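Local coordinates for protein transcription termination factor FttA (Methanosarcina mazei, PDB 2XR1) that probably terminates transcription genome-wide as a dimeric, zinc-dependent ribonuclease of the metallo-beta-lactamase superfamily, cleaving nascent RNA at the exit channel of RNA polymerase, at residues 15-20 / 59-64; 215-220 / 511-516. All coordinates share one frame; numbering follows the deposited sequence.

Overall arrangement
The two contacts come in series along the chain. Contact 1 (15-20 / 59-64) closes before contact 2 (215-220 / 511-516) opens. Contact 1 is local: it joins the ends of helix 7-18 and helix 52-61 inside the first KH domain. Contact 2 bridges two catalytic-core regions: a metallo-beta-lactamase loop after strand 208-211 meets a beta-CASP loop after strand 506-509. They share no helix, strand or sheet. Their centres are about 51 Å apart, on opposite sides of the chain's centre, and their nearest atoms are about 27 Å apart. Contact 1 belongs to a KH domain, a module that probably binds nucleic acid, and contact 2 lies near the zinc site.

Contact 1. Residues 15-20 / 59-64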
loop_
_atom_site.group_PDB
_atom_site.type_symbol
_atom_site.label_atom_id
_atom_site.label_comp_id
_atom_site.label_asym_id
_atom_site.label_seq_id
_atom_site.Cartn_x
_atom_site.Cartn_y
_atom_site.Cartn_z
ATOM N N HIS B 15 -3.443 -33.024 26.850
ATOM C CA HIS B 15 -4.447 -33.872 27.467
ATOM C C HIS B 15 -5.414 -34.510 26.474
ATOM O O HIS B 15 -5.725 -35.686 26.590
ATOM C CB HIS B 15 -5.154 -33.119 28.584
ATOM C CG HIS B 15 -4.241 -32.785 29.724
ATOM N ND1 HIS B 15 -4.350 -31.624 30.460
ATOM C CD2 HIS B 15 -3.171 -33.452 30.226
ATOM C CE1 HIS B 15 -3.400 -31.600 31.379
ATOM N NE2 HIS B 15 -2.670 -32.697 31.256
ATOM N N LYS B 16 -5.866 -33.737 25.498
ATOM C CA LYS B 16 -6.652 -34.257 24.376
ATOM C C LYS B 16 -6.003 -35.494 23.765
ATOM O O LYS B 16 -6.633 -36.531 23.615
ATOM C CB LYS B 16 -6.772 -33.176 23.291
ATOM C CG LYS B 16 -8.125 -32.502 23.192
ATOM C CD LYS B 16 -9.015 -33.228 22.184
ATOM C CE LYS B 16 -10.418 -32.604 22.085
ATOM N NZ LYS B 16 -10.408 -31.302 21.355
ATOM N N ILE B 17 -4.738 -35.359 23.385
ATOM C CA ILE B 17 -3.974 -36.447 22.786
ATOM C C ILE B 17 -3.919 -37.671 23.698
ATOM O O ILE B 17 -4.215 -38.786 23.282
ATOM C CB ILE B 17 -2.542 -36.010 22.521
ATOM C CG1 ILE B 17 -2.456 -35.274 21.186
ATOM C CG2 ILE B 17 -1.616 -37.211 22.513
ATOM C CD1 ILE B 17 -1.460 -34.143 21.200
ATOM N N GLU B 18 -3.554 -37.445 24.951
ATOM C CA GLU B 18 -3.318 -38.535 25.879
ATOM C C GLU B 18 -4.520 -39.453 26.071
ATOM O O GLU B 18 -4.342 -40.658 26.233
ATOM C CB GLU B 18 -2.829 -37.998 27.222
ATOM C CG GLU B 18 -1.544 -37.253 27.070
ATOM C CD GLU B 18 -0.618 -37.420 28.219
ATOM O OE1 GLU B 18 -1.064 -37.179 29.365
ATOM O OE2 GLU B 18 0.565 -37.753 27.960
ATOM N N LYS B 19 -5.727 -38.893 26.026
ATOM C CA LYS B 19 -6.938 -39.722 26.063
ATOM C C LYS B 19 -7.384 -40.244 24.687
ATOM O O LYS B 19 -8.431 -40.863 24.581
ATOM C CB LYS B 19 -8.093 -38.992 26.765
ATOM C CG LYS B 19 -8.473 -37.638 26.182
ATOM C CD LYS B 19 -9.394 -36.859 27.120
ATOM C CE LYS B 19 -8.769 -36.617 28.501
ATOM N NZ LYS B 19 -9.345 -35.424 29.201
ATOM N N ASN B 20 -6.609 -39.981 23.636
ATOM C CA ASN B 20 -6.843 -40.633 22.346
ATOM C C ASN B 20 -5.867 -41.758 22.081
ATOM O O ASN B 20 -6.132 -42.595 21.228
ATOM C CB ASN B 20 -6.817 -39.629 21.175
ATOM C CG ASN B 20 -8.226 -39.305 20.632
ATOM O OD1 ASN B 20 -9.225 -39.846 21.099
ATOM N ND2 ASN B 20 -8.293 -38.409 19.642
ATOM N N LYS B 59 -6.387 -36.781 12.722
ATOM C CA LYS B 59 -7.814 -36.824 12.427
ATOM C C LYS B 59 -8.667 -36.086 13.469
ATOM O O LYS B 59 -9.341 -35.115 13.132
ATOM C CB LYS B 59 -8.291 -38.272 12.288
ATOM N N GLU B 60 -8.639 -36.524 14.725
ATOM C CA GLU B 60 -9.461 -35.884 15.771
ATOM C C GLU B 60 -8.988 -34.464 16.167
ATOM O O GLU B 60 -9.756 -33.714 16.779
ATOM C CB GLU B 60 -9.554 -36.781 17.012
ATOM C CG GLU B 60 -10.746 -36.482 17.948
ATOM C CD GLU B 60 -12.116 -36.898 17.390
ATOM O OE1 GLU B 60 -12.219 -37.309 16.216
ATOM O OE2 GLU B 60 -13.105 -36.813 18.141
ATOM N N LEU B 61 -7.748 -34.103 15.811
ATOM C CA LEU B 61 -7.179 -32.763 16.087
ATOM C C LEU B 61 -7.227 -31.797 14.890
ATOM O O LEU B 61 -6.865 -30.622 15.034
ATOM C CB LEU B 61 -5.709 -32.878 16.548
ATOM C CG LEU B 61 -5.427 -33.130 18.028
ATOM C CD1 LEU B 61 -3.946 -33.329 18.241
ATOM C CD2 LEU B 61 -5.945 -31.985 18.891
ATOM N N ARG B 62 -7.631 -32.301 13.718
ATOM C CA ARG B 62 -7.723 -31.508 12.483
ATOM C C ARG B 62 -6.462 -30.673 12.209
ATOM O O ARG B 62 -6.561 -29.478 11.914
ATOM C CB ARG B 62 -8.965 -30.604 12.525
ATOM N N THR B 63 -5.287 -31.294 12.300
ATOM C CA THR B 63 -4.027 -30.586 12.011
ATOM C C THR B 63 -2.868 -31.523 11.664
ATOM O O THR B 63 -2.978 -32.745 11.807
ATOM C CB THR B 63 -3.590 -29.649 13.197
ATOM O OG1 THR B 63 -2.190 -29.352 13.107
ATOM C CG2 THR B 63 -3.870 -30.287 14.552
ATOM N N ARG B 64 -1.775 -30.925 11.184
ATOM C CA ARG B 64 -0.533 -31.652 10.914
ATOM C C ARG B 64 0.223 -31.876 12.227
ATOM O O ARG B 64 0.483 -30.927 12.982
ATOM C CB ARG B 64 0.390 -30.901 9.929
ATOM C CG ARG B 64 -0.186 -30.644 8.505
ATOM C CD ARG B 64 0.782 -31.052 7.335
ATOM N NE ARG B 64 2.229 -30.988 7.639
ATOM C CZ ARG B 64 3.003 -29.890 7.588
ATOM N NH1 ARG B 64 2.500 -28.696 7.268
ATOM N NH2 ARG B 64 4.302 -29.985 7.866
#
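In the first KH domain, whose element order helix-strand-strand-helix-helix-strand is that of a type II KH fold, Ile17 and Leu61 join the C-terminal ends of helices 7-18 and 52-61. CG1 of Ile17 lies 3.8 Å from CD1 of Leu61. CD1 of Ile17 lies 3.9 Å from CD1 of Leu61, so one methyl of the leucine meets the CG1-CD1 arm of the isoleucine. The two side chains cross at about a right angle. In Ile17, CG1 stands beside the backbone N (chi1 -84°), which brings this arm nearer to Leu61 than the start of the side chain suggests.

At the more open edge, Asn20 reaches across to Glu60. ND2 of Asn20 is 3.3 Å from CB of Glu60, with CG close by. The amide thus rests on the aliphatic part of the glutamate, and no hydrogen bond links the pair. The Glu60 chain bends at chi2 (72°), and its carboxylate plane is turned 60° from the amide. NZ of Lys16 stays 6.9 Å from OE2 of Glu60, too far for a salt bridge.

Both helices end here. Asn20 N bonds to Ile17 O. Arg62, with positive phi, closes helix 52-61 in a Schellman motif. Strand 36-41 lies beside both apolar residues: Ile17 touches Leu39, and Leu61 touches Leu37. Arg64 then makes backbone bonds to Leu37, as the chain enters strand 65-69.

Contact 2. Residues 215-220 / 511-516; sequences VNVGSD and SGMMNG
Asn515 and Gly218 make the polar link between the loops 215-220 and 511-516. ND2 of Asn515 donates to O of Gly218 over 3.1 Å. The bond is weak, with an N-H...O angle of 134°. Elsewhere in the contact, CG1 of Val217 meets SD of Met513 at 4.1 Å. The two side chains cross at about a right angle. CG1 of Val217 lies anti to its backbone N (chi1 169°) and faces the sulfur.

OD1 of Asn515 accepts from the backbone N of Ile545. Both ends of the amide thus have a partner, consistent with a fixed flip despite the weak bond to Gly218. Gly218 has backbone angles at which a CB would jam against the preceding carbonyl O. The loop around it is closed by ND2 of Asn216, which bonds to O of Asp220 at 3.1 Å. That bond is nearly straight (175°) and lies in the amide plane of Asn216.

On the other side, a type I beta turn runs from Ser511 to Met514. N and OG of Ser511 both donate to O of Gly516. Met514 packs on helices 518-526 and 545-550.

Val217 also touches Asp249, a zinc ligand, and its side chain is about 7 Å from a zinc ion. The contact thus lies where the metallo-beta-lactamase and beta-CASP regions meet beside the metal site, as in other beta-CASP nucleases.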
loop_
_atom_site.group_PDB
_atom_site.type_symbol
_atom_site.label_atom_id
_atom_site.label_comp_id
_atom_site.label_asym_id
_atom_site.label_seq_id
_atom_site.Cartn_x
_atom_site.Cartn_y
_atom_site.Cartn_z
ATOM N N VAL B 215 16.624 -10.255 -6.758
ATOM C CA VAL B 215 17.556 -9.252 -7.246
ATOM C C VAL B 215 17.062 -8.741 -8.572
ATOM O O VAL B 215 16.313 -9.415 -9.236
ATOM C CB VAL B 215 18.989 -9.810 -7.479
ATOM C CG1 VAL B 215 19.599 -10.268 -6.202
ATOM C CG2 VAL B 215 18.959 -10.942 -8.485
ATOM N N ASN B 216 17.492 -7.558 -8.979
ATOM C CA ASN B 216 17.153 -7.088 -10.304
ATOM C C ASN B 216 17.957 -7.850 -11.373
ATOM O O ASN B 216 19.086 -8.326 -11.137
ATOM C CB ASN B 216 17.407 -5.571 -10.467
ATOM C CG ASN B 216 16.522 -4.942 -11.554
ATOM O OD1 ASN B 216 15.372 -5.347 -11.740
ATOM N ND2 ASN B 216 17.047 -3.980 -12.267
ATOM N N VAL B 217 17.343 -7.926 -12.548
ATOM C CA VAL B 217 17.915 -8.464 -13.772
ATOM C C VAL B 217 17.786 -7.323 -14.747
ATOM O O VAL B 217 16.673 -6.857 -14.977
ATOM C CB VAL B 217 17.051 -9.654 -14.320
ATOM C CG1 VAL B 217 17.488 -10.054 -15.736
ATOM C CG2 VAL B 217 17.112 -10.850 -13.388
ATOM N N GLY B 218 18.894 -6.865 -15.312
ATOM C CA GLY B 218 18.867 -5.752 -16.277
ATOM C C GLY B 218 20.094 -4.863 -16.210
ATOM O O GLY B 218 21.179 -5.315 -15.792
ATOM N N SER B 219 19.931 -3.601 -16.641
ATOM C CA SER B 219 21.041 -2.636 -16.712
ATOM C C SER B 219 21.670 -2.403 -15.344
ATOM O O SER B 219 22.891 -2.524 -15.206
ATOM C CB SER B 219 20.580 -1.296 -17.303
ATOM O OG SER B 219 20.903 -1.208 -18.680
ATOM N N ASP B 220 20.840 -2.092 -14.336
ATOM C CA ASP B 220 21.343 -1.795 -12.988
ATOM C C ASP B 220 21.099 -2.938 -12.026
ATOM O O ASP B 220 19.953 -3.229 -11.694
ATOM C CB ASP B 220 20.712 -0.528 -12.420
ATOM C CG ASP B 220 21.372 -0.090 -11.113
ATOM O OD1 ASP B 220 21.554 -0.924 -10.209
ATOM O OD2 ASP B 220 21.723 1.101 -10.988
ATOM N N SER B 511 27.072 -16.431 -16.625
ATOM C CA SER B 511 25.654 -16.496 -16.285
ATOM C C SER B 511 24.782 -16.452 -17.514
ATOM O O SER B 511 25.159 -15.975 -18.544
ATOM C CB SER B 511 25.271 -15.337 -15.366
ATOM O OG SER B 511 25.785 -14.138 -15.864
ATOM N N GLY B 512 23.577 -16.934 -17.367
ATOM C CA GLY B 512 22.677 -17.118 -18.510
ATOM C C GLY B 512 22.283 -15.961 -19.399
ATOM O O GLY B 512 21.716 -16.209 -20.455
ATOM N N MET B 513 22.557 -14.722 -18.989
ATOM C CA MET B 513 22.311 -13.538 -19.853
ATOM C C MET B 513 23.557 -12.666 -20.041
ATOM O O MET B 513 23.482 -11.483 -20.379
ATOM C CB MET B 513 21.111 -12.741 -19.330
ATOM C CG MET B 513 19.815 -13.576 -19.338
ATOM S SD MET B 513 18.423 -12.620 -18.792
ATOM C CE MET B 513 17.013 -13.682 -19.180
ATOM N N MET B 514 24.715 -13.283 -19.804
ATOM C CA MET B 514 26.023 -12.701 -20.055
ATOM C C MET B 514 26.300 -11.412 -19.310
ATOM O O MET B 514 27.172 -10.661 -19.713
ATOM C CB MET B 514 26.213 -12.499 -21.562
ATOM C CG MET B 514 26.155 -13.791 -22.337
ATOM S SD MET B 514 26.247 -13.604 -24.116
ATOM C CE MET B 514 28.019 -13.599 -24.409
ATOM N N ASN B 515 25.585 -11.159 -18.218
ATOM C CA ASN B 515 25.892 -10.001 -17.369
ATOM C C ASN B 515 27.120 -10.226 -16.526
ATOM O O ASN B 515 27.611 -9.310 -15.879
ATOM C CB ASN B 515 24.685 -9.542 -16.515
ATOM C CG ASN B 515 23.970 -8.306 -17.124
ATOM O OD1 ASN B 515 24.306 -7.872 -18.231
ATOM N ND2 ASN B 515 22.990 -7.744 -16.400
ATOM N N GLY B 516 27.635 -11.444 -16.533
ATOM C CA GLY B 516 28.938 -11.707 -15.962
ATOM C C GLY B 516 29.202 -13.181 -15.853
ATOM O O GLY B 516 28.472 -13.993 -16.399
#